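Local coordinates for protein imelysin (Bacteroides ovatus ATCC 8483, PDB 3OYV) that probably serves bacterial iron uptake as an outer-membrane protein of the imelysin family, at residues Ile14-Glu19 with Ser23-Met28; Asn44-Ser49 with Ser55-Phe60; Thr231-Ala236 with Phe288-Val293. All blocks are in the same frame, centred on the assembly; numbering follows the deposited sequence.

Contact 1 (Ile14-Glu19 with Ser23-Met28)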
ATOM      1  N   ILE A  14     -16.047  -4.120  18.970  1.00 18.98           N
ATOM      2  CA  ILE A  14     -17.461  -4.206  18.631  1.00 17.45           C
ATOM      3  C   ILE A  14     -17.670  -5.466  17.809  1.00 17.24           C
ATOM      4  O   ILE A  14     -16.778  -5.858  17.057  1.00 19.17           O
ATOM      5  CB  ILE A  14     -17.912  -2.930  17.912  1.00 17.95           C
ATOM      6  CG1 ILE A  14     -19.411  -2.953  17.675  1.00 16.90           C
ATOM      7  CG2 ILE A  14     -17.113  -2.733  16.583  1.00 19.41           C
ATOM      8  CD1 ILE A  14     -19.966  -1.583  17.228  1.00 19.45           C
ATOM      9  N   ASP A  15     -18.812  -6.116  17.965  1.00 17.85           N
ATOM     10  CA  ASP A  15     -19.191  -7.225  17.115  1.00 17.54           C
ATOM     11  C   ASP A  15     -20.443  -6.867  16.324  1.00 17.87           C
ATOM     12  O   ASP A  15     -21.243  -6.034  16.756  1.00 19.87           O
ATOM     13  CB  ASP A  15     -19.447  -8.480  17.943  1.00 20.31           C
ATOM     14  CG  ASP A  15     -18.223  -8.934  18.718  1.00 22.75           C
ATOM     15  OD1 ASP A  15     -17.166  -9.113  18.087  1.00 19.92           O
ATOM     16  OD2 ASP A  15     -18.329  -9.127  19.952  1.00 27.75           O
ATOM     17  N   TYR A  16     -20.583  -7.521  15.183  1.00 17.03           N
ATOM     18  CA  TYR A  16     -21.761  -7.381  14.346  1.00 16.72           C
ATOM     19  C   TYR A  16     -22.956  -8.005  15.048  1.00 19.05           C
ATOM     20  O   TYR A  16     -22.890  -9.166  15.507  1.00 20.86           O
ATOM     21  CB  TYR A  16     -21.471  -8.075  13.022  1.00 17.97           C
ATOM     22  CG  TYR A  16     -22.574  -8.066  11.996  1.00 15.53           C
ATOM     23  CD1 TYR A  16     -22.694  -7.021  11.072  1.00 13.53           C
ATOM     24  CD2 TYR A  16     -23.475  -9.112  11.913  1.00 22.52           C
ATOM     25  CE1 TYR A  16     -23.675  -7.039  10.102  1.00 15.86           C
ATOM     26  CE2 TYR A  16     -24.476  -9.126  10.956  1.00 21.64           C
ATOM     27  CZ  TYR A  16     -24.582  -8.077  10.047  1.00 16.94           C
ATOM     28  OH  TYR A  16     -25.585  -8.130   9.104  1.00 15.43           O
ATOM     29  N   THR A  17     -24.044  -7.244  15.140  1.00 18.43           N
ATOM     30  CA  THR A  17     -25.263  -7.727  15.788  1.00 17.48           C
ATOM     31  C   THR A  17     -26.470  -7.327  14.947  1.00 15.18           C
ATOM     32  O   THR A  17     -26.374  -6.428  14.125  1.00 14.04           O
ATOM     33  CB  THR A  17     -25.458  -7.075  17.167  1.00 18.36           C
ATOM     34  OG1 THR A  17     -25.772  -5.674  16.991  1.00 19.14           O
ATOM     35  CG2 THR A  17     -24.191  -7.267  18.097  1.00 21.16           C
ATOM     36  N   PRO A  18     -27.651  -7.920  15.222  1.00 16.06           N
ATOM     37  CA  PRO A  18     -28.846  -7.435  14.527  1.00 17.36           C
ATOM     38  C   PRO A  18     -29.087  -5.936  14.736  1.00 14.90           C
ATOM     39  O   PRO A  18     -29.575  -5.247  13.848  1.00 14.15           O
ATOM     40  CB  PRO A  18     -29.981  -8.247  15.166  1.00 18.47           C
ATOM     41  CG  PRO A  18     -29.286  -9.529  15.583  1.00 19.77           C
ATOM     42  CD  PRO A  18     -27.927  -9.110  16.060  1.00 18.10           C
ATOM     43  N   GLU A  19     -28.733  -5.430  15.904  1.00 15.00           N
ATOM     44  CA  GLU A  19     -29.042  -4.055  16.252  1.00 15.31           C
ATOM     45  C   GLU A  19     -28.109  -3.060  15.570  1.00 14.89           C
ATOM     46  O   GLU A  19     -28.511  -1.930  15.329  1.00 16.36           O
ATOM     47  CB  GLU A  19     -28.989  -3.889  17.767  1.00 17.44           C
ATOM     48  CG  GLU A  19     -30.199  -4.475  18.479  1.00 22.44           C
ATOM     49  CD  GLU A  19     -30.163  -6.002  18.561  1.00 27.55           C
ATOM     50  OE1 GLU A  19     -29.041  -6.604  18.570  1.00 28.00           O
ATOM     51  OE2 GLU A  19     -31.276  -6.592  18.628  1.00 31.57           O
ATOM     52  N   SER A  23     -26.405  -0.056  10.255  1.00 10.60           N
ATOM     53  CA  SER A  23     -25.301   0.912  10.240  0.50 10.34           C
ATOM     54  C   SER A  23     -24.032   0.274   9.663  1.00 11.34           C
ATOM     55  O   SER A  23     -23.305   0.890   8.900  1.00 11.04           O
ATOM     56  CB  SER A  23     -25.006   1.422  11.653  0.50 11.07           C
ATOM     57  OG  SER A  23     -26.082   2.195  12.165  0.50  8.30           O
ATOM     58  N   TRP A  24     -23.773  -0.975  10.049  1.00 11.26           N
ATOM     59  CA  TRP A  24     -22.586  -1.702   9.574  1.00 10.74           C
ATOM     60  C   TRP A  24     -22.629  -1.834   8.048  1.00 11.45           C
ATOM     61  O   TRP A  24     -21.641  -1.550   7.354  1.00 10.89           O
ATOM     62  CB  TRP A  24     -22.527  -3.079  10.226  1.00 11.55           C
ATOM     63  CG  TRP A  24     -21.170  -3.679  10.366  1.00 11.10           C
ATOM     64  CD1 TRP A  24     -20.318  -4.064   9.371  1.00 12.74           C
ATOM     65  CD2 TRP A  24     -20.516  -3.974  11.592  1.00 12.66           C
ATOM     66  NE1 TRP A  24     -19.174  -4.584   9.913  1.00 12.96           N
ATOM     67  CE2 TRP A  24     -19.269  -4.554  11.278  1.00 12.75           C
ATOM     68  CE3 TRP A  24     -20.862  -3.806  12.934  1.00 13.50           C
ATOM     69  CZ2 TRP A  24     -18.374  -4.961  12.257  1.00 14.33           C
ATOM     70  CZ3 TRP A  24     -19.987  -4.221  13.882  1.00 16.61           C
ATOM     71  CH2 TRP A  24     -18.739  -4.770  13.544  1.00 16.30           C
ATOM     72  N   HIS A  25     -23.781  -2.220   7.508  1.00 10.47           N
ATOM     73  CA  HIS A  25     -23.962  -2.326   6.049  1.00 10.74           C
ATOM     74  C   HIS A  25     -23.716  -0.999   5.369  1.00 10.43           C
ATOM     75  O   HIS A  25     -22.968  -0.904   4.376  1.00 11.01           O
ATOM     76  CB  HIS A  25     -25.373  -2.806   5.702  1.00 12.06           C
ATOM     77  CG  HIS A  25     -25.695  -4.186   6.227  1.00 12.64           C
ATOM     78  ND1 HIS A  25     -26.987  -4.682   6.286  1.00 13.72           N
ATOM     79  CD2 HIS A  25     -24.912  -5.144   6.781  1.00 13.14           C
ATOM     80  CE1 HIS A  25     -26.972  -5.902   6.797  1.00 13.50           C
ATOM     81  NE2 HIS A  25     -25.725  -6.212   7.091  1.00 15.78           N
ATOM     82  N   ASN A  26     -24.411   0.031   5.846  1.00 10.55           N
ATOM     83  CA  ASN A  26     -24.301   1.334   5.229  1.00 10.51           C
ATOM     84  C   ASN A  26     -22.887   1.918   5.285  1.00  9.43           C
ATOM     85  O   ASN A  26     -22.428   2.539   4.310  1.00 11.00           O
ATOM     86  CB  ASN A  26     -25.306   2.283   5.871  1.00 11.10           C
ATOM     87  CG  ASN A  26     -26.742   1.991   5.416  1.00 12.89           C
ATOM     88  OD1 ASN A  26     -26.954   1.560   4.285  1.00 14.81           O
ATOM     89  ND2 ASN A  26     -27.727   2.264   6.287  1.00 14.61           N
ATOM     90  N   TYR A  27     -22.225   1.761   6.423  1.00  9.70           N
ATOM     91  CA  TYR A  27     -20.889   2.349   6.555  1.00 10.55           C
ATOM     92  C   TYR A  27     -19.856   1.562   5.748  1.00 11.12           C
ATOM     93  O   TYR A  27     -18.979   2.150   5.128  1.00 11.83           O
ATOM     94  CB  TYR A  27     -20.455   2.555   7.999  1.00 11.01           C
ATOM     95  CG  TYR A  27     -19.357   3.584   8.062  1.00  9.74           C
ATOM     96  CD1 TYR A  27     -19.579   4.889   7.615  1.00 10.60           C
ATOM     97  CD2 TYR A  27     -18.101   3.249   8.534  1.00 11.06           C
ATOM     98  CE1 TYR A  27     -18.593   5.827   7.657  1.00 10.41           C
ATOM     99  CE2 TYR A  27     -17.092   4.202   8.585  1.00 10.37           C
ATOM    100  CZ  TYR A  27     -17.349   5.498   8.146  1.00 10.75           C
ATOM    101  OH  TYR A  27     -16.368   6.477   8.195  1.00 12.41           O
HETATM  102  N   MSE A  28     -19.966   0.232   5.745  1.00 11.09           N
HETATM  103  CA  MSE A  28     -19.099  -0.591   4.873  0.60 11.06           C
HETATM  104  C   MSE A  28     -19.248  -0.137   3.434  1.00 10.52           C
HETATM  105  O   MSE A  28     -18.252   0.019   2.730  1.00 10.96           O
HETATM  106  CB  MSE A  28     -19.412  -2.081   4.945  0.60 10.66           C
HETATM  107  CG  MSE A  28     -18.801  -2.819   6.080  0.60 12.04           C
HETATM  108 SE   MSE A  28     -18.893  -4.708   5.805  0.60 14.79          SE
HETATM  109  CE  MSE A  28     -20.810  -4.870   5.646  0.60 10.77           C
TER
HETATM  110  O   HOH W   1     -28.040  -0.296  12.817  1.00 13.11           O
HETATM  111  O   HOH W   2     -26.645   0.962  14.988  1.00 16.79           O
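Tyr16 OH and His25 NE2 lie 2.8 Å apart and share a hydrogen bond that either could donate. The two rings meet rim to rim, and each polar atom sits near the plane of the other's ring. With chi1 at 179°, Tyr16 CG stands opposite the backbone N, which carries the phenol across the helix to His25. On the way the ring passes Trp24. Its CD1 edge points at the indole face, 3.7 Å from Trp24 CG, and the ring planes stand at 79°. This is an edge-to-face stack. Tyr16, Trp24 and His25 together form an aromatic cluster. Further back, Tyr16 CB sits almost straight above the six-membered ring of Trp24, 4.2 Å from its centroid, as a CH-pi contact. The far rim of the indole reaches the loop. Trp24 CZ3 is 3.6 Å from Asp15 O, and Ile14 CG2 packs on Trp24 CH2 at 4.0 Å. Replacing Trp24 with an alanine takes away the indole, which would probably open a gap beside Tyr16 and Ile14 and leave Leu350 O without its N-H donor. A water bridge also spans the turn into the helix. Water 1 donates to Glu19 O and accepts from Ser23 N, both at 3.0 Å. The contact ties the N-terminal loop to the start of helix 21-47. Trp24 NE1 bonds to Leu350 O of helix 343-351, and Ile14 packs on helix 309-316. Phe268 of helix 265-283 meets the Tyr16 ring edge-to-face.

Contact 2 (Asn44-Ser49 with Ser55-Phe60)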
ATOM      1  N   ASN A  44      -7.051   6.629 -13.530  1.00 10.62           N
ATOM      2  CA  ASN A  44      -7.333   7.527 -14.637  1.00 12.69           C
ATOM      3  C   ASN A  44      -6.363   8.701 -14.729  1.00 12.20           C
ATOM      4  O   ASN A  44      -6.038   9.139 -15.841  1.00 14.50           O
ATOM      5  CB  ASN A  44      -8.765   8.052 -14.575  1.00 13.28           C
ATOM      6  CG  ASN A  44      -9.805   6.970 -14.882  1.00 14.43           C
ATOM      7  OD1 ASN A  44      -9.486   5.945 -15.476  1.00 16.41           O
ATOM      8  ND2 ASN A  44     -11.068   7.204 -14.456  1.00 16.56           N
ATOM      9  N   ALA A  45      -5.840   9.153 -13.586  1.00 11.77           N
ATOM     10  CA  ALA A  45      -4.891  10.272 -13.588  1.00 11.92           C
ATOM     11  C   ALA A  45      -3.615   9.831 -14.305  1.00 11.78           C
ATOM     12  O   ALA A  45      -3.034  10.575 -15.079  1.00 12.83           O
ATOM     13  CB  ALA A  45      -4.556  10.692 -12.197  1.00 12.94           C
ATOM     14  N   TRP A  46      -3.200   8.589 -14.042  1.00 11.83           N
ATOM     15  CA  TRP A  46      -2.020   8.036 -14.708  1.00 11.27           C
ATOM     16  C   TRP A  46      -2.262   7.659 -16.148  1.00 10.87           C
ATOM     17  O   TRP A  46      -1.381   7.811 -16.991  1.00 12.43           O
ATOM     18  CB  TRP A  46      -1.481   6.816 -13.929  1.00 10.39           C
ATOM     19  CG  TRP A  46      -0.538   7.182 -12.808  1.00  9.50           C
ATOM     20  CD1 TRP A  46      -0.874   7.468 -11.505  1.00 11.37           C
ATOM     21  CD2 TRP A  46       0.892   7.323 -12.884  1.00 10.02           C
ATOM     22  NE1 TRP A  46       0.238   7.807 -10.787  1.00 10.87           N
ATOM     23  CE2 TRP A  46       1.336   7.705 -11.606  1.00 10.07           C
ATOM     24  CE3 TRP A  46       1.831   7.208 -13.915  1.00 10.57           C
ATOM     25  CZ2 TRP A  46       2.693   7.901 -11.316  1.00 11.63           C
ATOM     26  CZ3 TRP A  46       3.168   7.387 -13.617  1.00 12.10           C
ATOM     27  CH2 TRP A  46       3.587   7.745 -12.356  1.00 10.99           C
ATOM     28  N   ASN A  47      -3.416   7.051 -16.425  1.00 12.77           N
ATOM     29  CA  ASN A  47      -3.634   6.394 -17.695  1.00 13.68           C
ATOM     30  C   ASN A  47      -4.354   7.211 -18.746  1.00 14.20           C
ATOM     31  O   ASN A  47      -4.218   6.927 -19.941  1.00 15.52           O
ATOM     32  CB  ASN A  47      -4.432   5.113 -17.460  1.00 12.96           C
ATOM     33  CG  ASN A  47      -4.563   4.261 -18.721  1.00 13.89           C
ATOM     34  OD1 ASN A  47      -3.564   3.792 -19.308  1.00 15.67           O
ATOM     35  ND2 ASN A  47      -5.803   4.009 -19.122  1.00 16.87           N
ATOM     36  N   SER A  48      -5.115   8.201 -18.309  1.00 14.91           N
ATOM     37  CA  SER A  48      -5.973   8.948 -19.229  0.60 15.53           C
ATOM     38  C   SER A  48      -5.680  10.448 -19.227  1.00 15.54           C
ATOM     39  O   SER A  48      -5.354  11.037 -20.289  1.00 18.64           O
ATOM     40  CB  SER A  48      -7.451   8.676 -18.890  0.60 17.02           C
ATOM     41  OG  SER A  48      -8.302   9.432 -19.738  0.60 20.32           O
ATOM     42  N   SER A  49      -5.782  11.073 -18.075  1.00 15.33           N
ATOM     43  CA  SER A  49      -5.656  12.521 -18.006  1.00 16.78           C
ATOM     44  C   SER A  49      -5.384  12.992 -16.608  1.00 16.28           C
ATOM     45  O   SER A  49      -6.137  12.674 -15.683  1.00 17.64           O
ATOM     46  CB  SER A  49      -6.940  13.166 -18.535  1.00 17.75           C
ATOM     47  OG  SER A  49      -6.917  14.587 -18.439  1.00 19.76           O
ATOM     48  N   SER A  55      -2.025  12.406 -19.728  1.00 14.39           N
ATOM     49  CA  SER A  55      -1.974  11.505 -18.574  1.00 13.56           C
ATOM     50  C   SER A  55      -0.686  11.706 -17.784  1.00 12.88           C
ATOM     51  O   SER A  55       0.335  12.177 -18.322  1.00 13.41           O
ATOM     52  CB  SER A  55      -2.036  10.074 -19.075  1.00 12.72           C
ATOM     53  OG  SER A  55      -0.835   9.744 -19.748  1.00 13.53           O
ATOM     54  N   TYR A  56      -0.669  11.282 -16.526  1.00 12.71           N
ATOM     55  CA  TYR A  56       0.569  11.390 -15.758  1.00 11.33           C
ATOM     56  C   TYR A  56       1.636  10.438 -16.328  1.00 12.30           C
ATOM     57  O   TYR A  56       2.831  10.756 -16.287  1.00 10.99           O
ATOM     58  CB  TYR A  56       0.354  11.137 -14.275  1.00 10.84           C
ATOM     59  CG  TYR A  56       1.410  11.759 -13.404  1.00 11.79           C
ATOM     60  CD1 TYR A  56       1.309  13.090 -13.038  1.00 15.79           C
ATOM     61  CD2 TYR A  56       2.532  11.059 -12.986  1.00 12.33           C
ATOM     62  CE1 TYR A  56       2.247  13.673 -12.265  1.00 16.01           C
ATOM     63  CE2 TYR A  56       3.490  11.666 -12.160  1.00 14.35           C
ATOM     64  CZ  TYR A  56       3.334  12.981 -11.825  1.00 15.34           C
ATOM     65  OH  TYR A  56       4.279  13.622 -11.048  1.00 22.12           O
ATOM     66  N   ALA A  57       1.225   9.300 -16.884  1.00 11.91           N
ATOM     67  CA  ALA A  57       2.154   8.381 -17.533  1.00 11.12           C
ATOM     68  C   ALA A  57       2.872   9.140 -18.664  1.00 11.49           C
ATOM     69  O   ALA A  57       4.108   9.049 -18.784  1.00 11.89           O
ATOM     70  CB  ALA A  57       1.439   7.151 -18.066  1.00 11.05           C
ATOM     71  N   SER A  58       2.111   9.832 -19.510  1.00 11.26           N
ATOM     72  CA  SER A  58       2.717  10.556 -20.624  1.00 11.76           C
ATOM     73  C   SER A  58       3.668  11.650 -20.101  1.00 12.60           C
ATOM     74  O   SER A  58       4.760  11.848 -20.650  1.00 13.63           O
ATOM     75  CB  SER A  58       1.646  11.142 -21.533  1.00 13.09           C
ATOM     76  OG  SER A  58       0.930  10.136 -22.257  1.00 16.54           O
ATOM     77  N   LEU A  59       3.250  12.360 -19.058  1.00 12.50           N
ATOM     78  CA  LEU A  59       4.051  13.417 -18.448  1.00 13.64           C
ATOM     79  C   LEU A  59       5.398  12.876 -17.927  1.00 13.83           C
ATOM     80  O   LEU A  59       6.466  13.424 -18.227  1.00 13.85           O
ATOM     81  CB  LEU A  59       3.226  14.073 -17.319  1.00 14.53           C
ATOM     82  CG  LEU A  59       3.844  15.210 -16.524  1.00 18.57           C
ATOM     83  CD1 LEU A  59       2.724  15.984 -15.829  1.00 20.31           C
ATOM     84  CD2 LEU A  59       4.847  14.751 -15.512  1.00 19.89           C
ATOM     85  N   PHE A  60       5.339  11.797 -17.163  1.00 12.36           N
ATOM     86  CA  PHE A  60       6.529  11.244 -16.562  1.00 12.76           C
ATOM     87  C   PHE A  60       7.472  10.675 -17.615  1.00 11.81           C
ATOM     88  O   PHE A  60       8.682  10.861 -17.513  1.00 13.33           O
ATOM     89  CB  PHE A  60       6.147  10.196 -15.530  1.00 12.24           C
ATOM     90  CG  PHE A  60       7.224   9.912 -14.501  1.00 12.18           C
ATOM     91  CD1 PHE A  60       7.577  10.861 -13.543  1.00 14.25           C
ATOM     92  CD2 PHE A  60       7.882   8.698 -14.496  1.00 13.28           C
ATOM     93  CE1 PHE A  60       8.558  10.572 -12.583  1.00 14.96           C
ATOM     94  CE2 PHE A  60       8.841   8.426 -13.566  1.00 13.81           C
ATOM     95  CZ  PHE A  60       9.185   9.339 -12.602  1.00 13.16           C
TER
HETATM   96  O   HOH W   3      -1.068   7.284 -20.938  1.00 18.33           O
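Tyr56 turns the edge of its ring onto one face of Trp46. Tyr56 CD2 lies 3.5 Å from Trp46 CH2, toward the rim of the indole, and the planes are inclined at 66°. The stack is edge-to-face. A face of the Tyr56 ring meets Leu59 CD2, one turn on in its own helix. Trp46 CE3 also packs on Ala57 CB at 4.2 Å. Trp46 leaves its backbone pointing away from 55-60, and the indole then swings back over the start of helix 56-62.

Below the rings the backbones join. Tyr56 N donates to Ala45 O at 2.9 Å, and Ala57 N to Trp46 O at 3.0 Å. Ser55 is the N-cap of helix 56-62. A chi1 of 70° sets its OG between the backbone N and the carbonyl carbon, where it accepts from Ser58 N at 3.0 Å with an angle of 161°. Water 3 also bonds to Ser55 OG.

Two carbonyls near the end of helix 21-47 thus accept from the first amides of the next helix, and the serine takes a third. Ala45 O, Trp46 O and the amides of Tyr56, Ala57 and Ser58 are all paired, with the aromatic stack beside this polar helix junction.

Contact 3 (Thr231-Ala236 with Phe288-Val293)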
ATOM      1  N   THR A 231      10.313   4.492 -19.348  1.00  9.46           N
ATOM      2  CA  THR A 231       9.164   4.093 -20.136  1.00  9.71           C
ATOM      3  C   THR A 231       8.673   2.735 -19.685  1.00  9.47           C
ATOM      4  O   THR A 231       7.463   2.525 -19.478  1.00 10.39           O
ATOM      5  CB  THR A 231       9.516   4.158 -21.630  1.00  9.97           C
ATOM      6  OG1 THR A 231       9.722   5.509 -21.959  1.00 12.56           O
ATOM      7  CG2 THR A 231       8.422   3.518 -22.507  1.00 12.32           C
ATOM      8  N   GLN A 232       9.601   1.793 -19.532  1.00  9.27           N
ATOM      9  CA  GLN A 232       9.251   0.443 -19.067  1.00  9.94           C
ATOM     10  C   GLN A 232       8.644   0.450 -17.668  1.00  9.00           C
ATOM     11  O   GLN A 232       7.683  -0.275 -17.372  1.00 10.58           O
ATOM     12  CB  GLN A 232      10.439  -0.521 -19.138  1.00  9.91           C
ATOM     13  CG  GLN A 232      10.245  -1.909 -18.605  1.00 10.52           C
ATOM     14  CD  GLN A 232       9.292  -2.756 -19.387  1.00 10.75           C
ATOM     15  OE1 GLN A 232       8.896  -2.437 -20.512  1.00 13.23           O
ATOM     16  NE2 GLN A 232       8.944  -3.878 -18.811  1.00 11.28           N
ATOM     17  N   TYR A 233       9.240   1.248 -16.782  1.00  9.76           N
ATOM     18  CA  TYR A 233       8.745   1.352 -15.412  1.00  8.36           C
ATOM     19  C   TYR A 233       7.297   1.826 -15.377  1.00  9.21           C
ATOM     20  O   TYR A 233       6.443   1.270 -14.697  1.00  9.95           O
ATOM     21  CB  TYR A 233       9.653   2.299 -14.653  1.00 10.07           C
ATOM     22  CG  TYR A 233       9.234   2.767 -13.280  1.00  8.52           C
ATOM     23  CD1 TYR A 233       9.551   2.064 -12.131  1.00  9.28           C
ATOM     24  CD2 TYR A 233       8.576   3.980 -13.149  1.00  9.32           C
ATOM     25  CE1 TYR A 233       9.190   2.542 -10.868  1.00 10.02           C
ATOM     26  CE2 TYR A 233       8.249   4.504 -11.906  1.00 10.09           C
ATOM     27  CZ  TYR A 233       8.582   3.777 -10.774  1.00  9.33           C
ATOM     28  OH  TYR A 233       8.294   4.307  -9.534  1.00 11.44           O
ATOM     29  N   VAL A 234       7.014   2.854 -16.146  1.00  8.83           N
ATOM     30  CA  VAL A 234       5.652   3.406 -16.174  1.00  9.44           C
ATOM     31  C   VAL A 234       4.694   2.413 -16.826  1.00 10.07           C
ATOM     32  O   VAL A 234       3.612   2.120 -16.285  1.00 10.14           O
ATOM     33  CB  VAL A 234       5.621   4.751 -16.909  1.00  9.93           C
ATOM     34  CG1 VAL A 234       4.182   5.216 -17.201  1.00 11.71           C
ATOM     35  CG2 VAL A 234       6.405   5.838 -16.111  1.00 11.35           C
ATOM     36  N   ASP A 235       5.075   1.864 -17.974  1.00  9.38           N
ATOM     37  CA  ASP A 235       4.135   1.075 -18.776  1.00  9.28           C
ATOM     38  C   ASP A 235       3.943  -0.339 -18.273  1.00 10.55           C
ATOM     39  O   ASP A 235       2.866  -0.888 -18.499  1.00 11.70           O
ATOM     40  CB  ASP A 235       4.575   1.049 -20.266  1.00 10.98           C
ATOM     41  CG  ASP A 235       4.398   2.369 -20.981  1.00 13.25           C
ATOM     42  OD1 ASP A 235       3.672   3.234 -20.461  1.00 12.91           O
ATOM     43  OD2 ASP A 235       4.995   2.502 -22.077  1.00 15.34           O
ATOM     44  N   ALA A 236       4.960  -0.939 -17.623  1.00  9.48           N
ATOM     45  CA  ALA A 236       4.915  -2.305 -17.136  1.00  9.09           C
ATOM     46  C   ALA A 236       4.705  -2.434 -15.636  1.00 10.17           C
ATOM     47  O   ALA A 236       4.196  -3.438 -15.172  1.00 12.17           O
ATOM     48  CB  ALA A 236       6.175  -3.089 -17.581  1.00 12.46           C
ATOM     49  N   PHE A 288       6.168   3.525  -5.084  1.00  9.50           N
ATOM     50  CA  PHE A 288       5.924   4.656  -5.954  1.00  9.81           C
ATOM     51  C   PHE A 288       4.824   5.552  -5.407  1.00  9.83           C
ATOM     52  O   PHE A 288       3.866   5.893  -6.114  1.00 10.33           O
ATOM     53  CB  PHE A 288       5.729   4.299  -7.445  1.00 11.25           C
ATOM     54  CG  PHE A 288       4.947   3.045  -7.740  1.00  9.85           C
ATOM     55  CD1 PHE A 288       5.571   1.819  -7.771  1.00 10.20           C
ATOM     56  CD2 PHE A 288       3.626   3.113  -8.158  1.00 10.17           C
ATOM     57  CE1 PHE A 288       4.898   0.662  -8.154  1.00 11.17           C
ATOM     58  CE2 PHE A 288       2.935   1.990  -8.537  1.00 10.87           C
ATOM     59  CZ  PHE A 288       3.560   0.743  -8.552  1.00 10.85           C
ATOM     60  N   LEU A 289       4.985   5.971  -4.149  1.00  9.91           N
ATOM     61  CA  LEU A 289       4.075   6.943  -3.533  1.00 11.27           C
ATOM     62  C   LEU A 289       4.497   8.365  -3.910  1.00 11.82           C
ATOM     63  O   LEU A 289       4.959   9.157  -3.074  1.00 13.76           O
ATOM     64  CB  LEU A 289       4.009   6.739  -2.021  1.00 11.31           C
ATOM     65  CG  LEU A 289       3.402   5.421  -1.525  1.00 12.95           C
ATOM     66  CD1 LEU A 289       3.680   5.166  -0.030  1.00 14.62           C
ATOM     67  CD2 LEU A 289       1.884   5.373  -1.804  1.00 13.66           C
ATOM     68  N   PHE A 290       4.375   8.668  -5.201  1.00 10.80           N
ATOM     69  CA  PHE A 290       4.632   9.985  -5.735  1.00 11.51           C
ATOM     70  C   PHE A 290       3.651  10.285  -6.843  1.00 11.88           C
ATOM     71  O   PHE A 290       2.931   9.409  -7.300  1.00 12.50           O
ATOM     72  CB  PHE A 290       6.086  10.140  -6.244  1.00 12.77           C
ATOM     73  CG  PHE A 290       6.394   9.391  -7.512  1.00 13.15           C
ATOM     74  CD1 PHE A 290       6.872   8.082  -7.467  1.00 15.09           C
ATOM     75  CD2 PHE A 290       6.265  10.007  -8.728  1.00 14.50           C
ATOM     76  CE1 PHE A 290       7.193   7.427  -8.654  1.00 14.40           C
ATOM     77  CE2 PHE A 290       6.555   9.355  -9.908  1.00 16.83           C
ATOM     78  CZ  PHE A 290       7.035   8.079  -9.869  1.00 15.73           C
ATOM     79  N   GLY A 291       3.596  11.544  -7.262  1.00 13.13           N
ATOM     80  CA  GLY A 291       2.646  11.948  -8.273  1.00 12.72           C
ATOM     81  C   GLY A 291       1.244  11.903  -7.703  1.00 12.50           C
ATOM     82  O   GLY A 291       1.044  12.211  -6.521  1.00 12.99           O
ATOM     83  N   PRO A 292       0.264  11.520  -8.525  1.00 12.11           N
ATOM     84  CA  PRO A 292      -1.139  11.556  -8.090  1.00 12.64           C
ATOM     85  C   PRO A 292      -1.451  11.011  -6.716  1.00 12.36           C
ATOM     86  O   PRO A 292      -2.174  11.653  -5.945  1.00 13.56           O
ATOM     87  CB  PRO A 292      -1.848  10.783  -9.197  1.00 13.22           C
ATOM     88  CG  PRO A 292      -1.064  11.127 -10.426  1.00 13.49           C
ATOM     89  CD  PRO A 292       0.385  11.196  -9.959  1.00 12.36           C
ATOM     90  N   VAL A 293      -0.906   9.862  -6.360  1.00 11.83           N
ATOM     91  CA  VAL A 293      -1.273   9.265  -5.065  1.00 11.54           C
ATOM     92  C   VAL A 293      -0.753  10.115  -3.891  1.00 11.82           C
ATOM     93  O   VAL A 293      -1.277  10.025  -2.791  1.00 13.91           O
ATOM     94  CB  VAL A 293      -0.765   7.802  -4.936  1.00 11.29           C
ATOM     95  CG1 VAL A 293       0.770   7.791  -4.691  1.00 12.10           C
ATOM     96  CG2 VAL A 293      -1.531   7.027  -3.845  1.00 13.09           C
TER
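Tyr233 reaches from its helix toward Phe288 and Phe290 with the outer half of its ring. From CB the chain runs to CG, placed anti to the backbone N (chi1 170°), and this sends the ring out from the helix toward the 288-293 loop. CE2 is the first ring atom to come near it, 4.3 Å from Phe290 CZ. CZ follows, 4.4 Å from Phe288 CB. The hydroxyl at the end comes closest. Tyr233 OH is 3.3 Å from Phe288 CB and 3.4 Å from Phe290 CE1. No hydrogen bond crosses the contact, and the approach is plain van der Waals packing.

The two phenylalanines receive the hydroxyl differently. Phe290 comes from the opposite direction, and the oxygen lies at its ring edge, in plane. Phe288 offers its CB, while its ring slides past. An inverse gamma turn centred on Leu289 bends the loop between them. Its Phe290 N to Phe288 O bond is weak, but the turn brings both residues to one phenol.

The contact lets the loop after helix 265-283 rest on the long helix 223-261, where Tyr233 begins a wider pi-type turn, 233-236. Phe288 also meets Tyr242 of that helix edge-to-face. Phe290 packs against Phe60 of helix 56-62, and Pro292 touches Trp46 of helix 21-47.

In the fold
The contacts follow one another along the chain. Contacts 1 and 2 use the two ends of helix 21-47, and their centres are about 38 Å apart. Contact 1 packs the N-terminal loop on the start of that helix, and contact 2 turns its end into helix 56-62. Contact 3 joins helix 223-261 to the 288-293 loop. It lies across the chain's centre from contact 1, their centres about 37 Å apart, but its centre is only about 9 Å from that of contact 2. Those two touch directly, with Ala57 CB 3.5 Å from Val234 CG1. Together they form one continuous packed region in which chain parts far apart in sequence meet within this mostly helical fold.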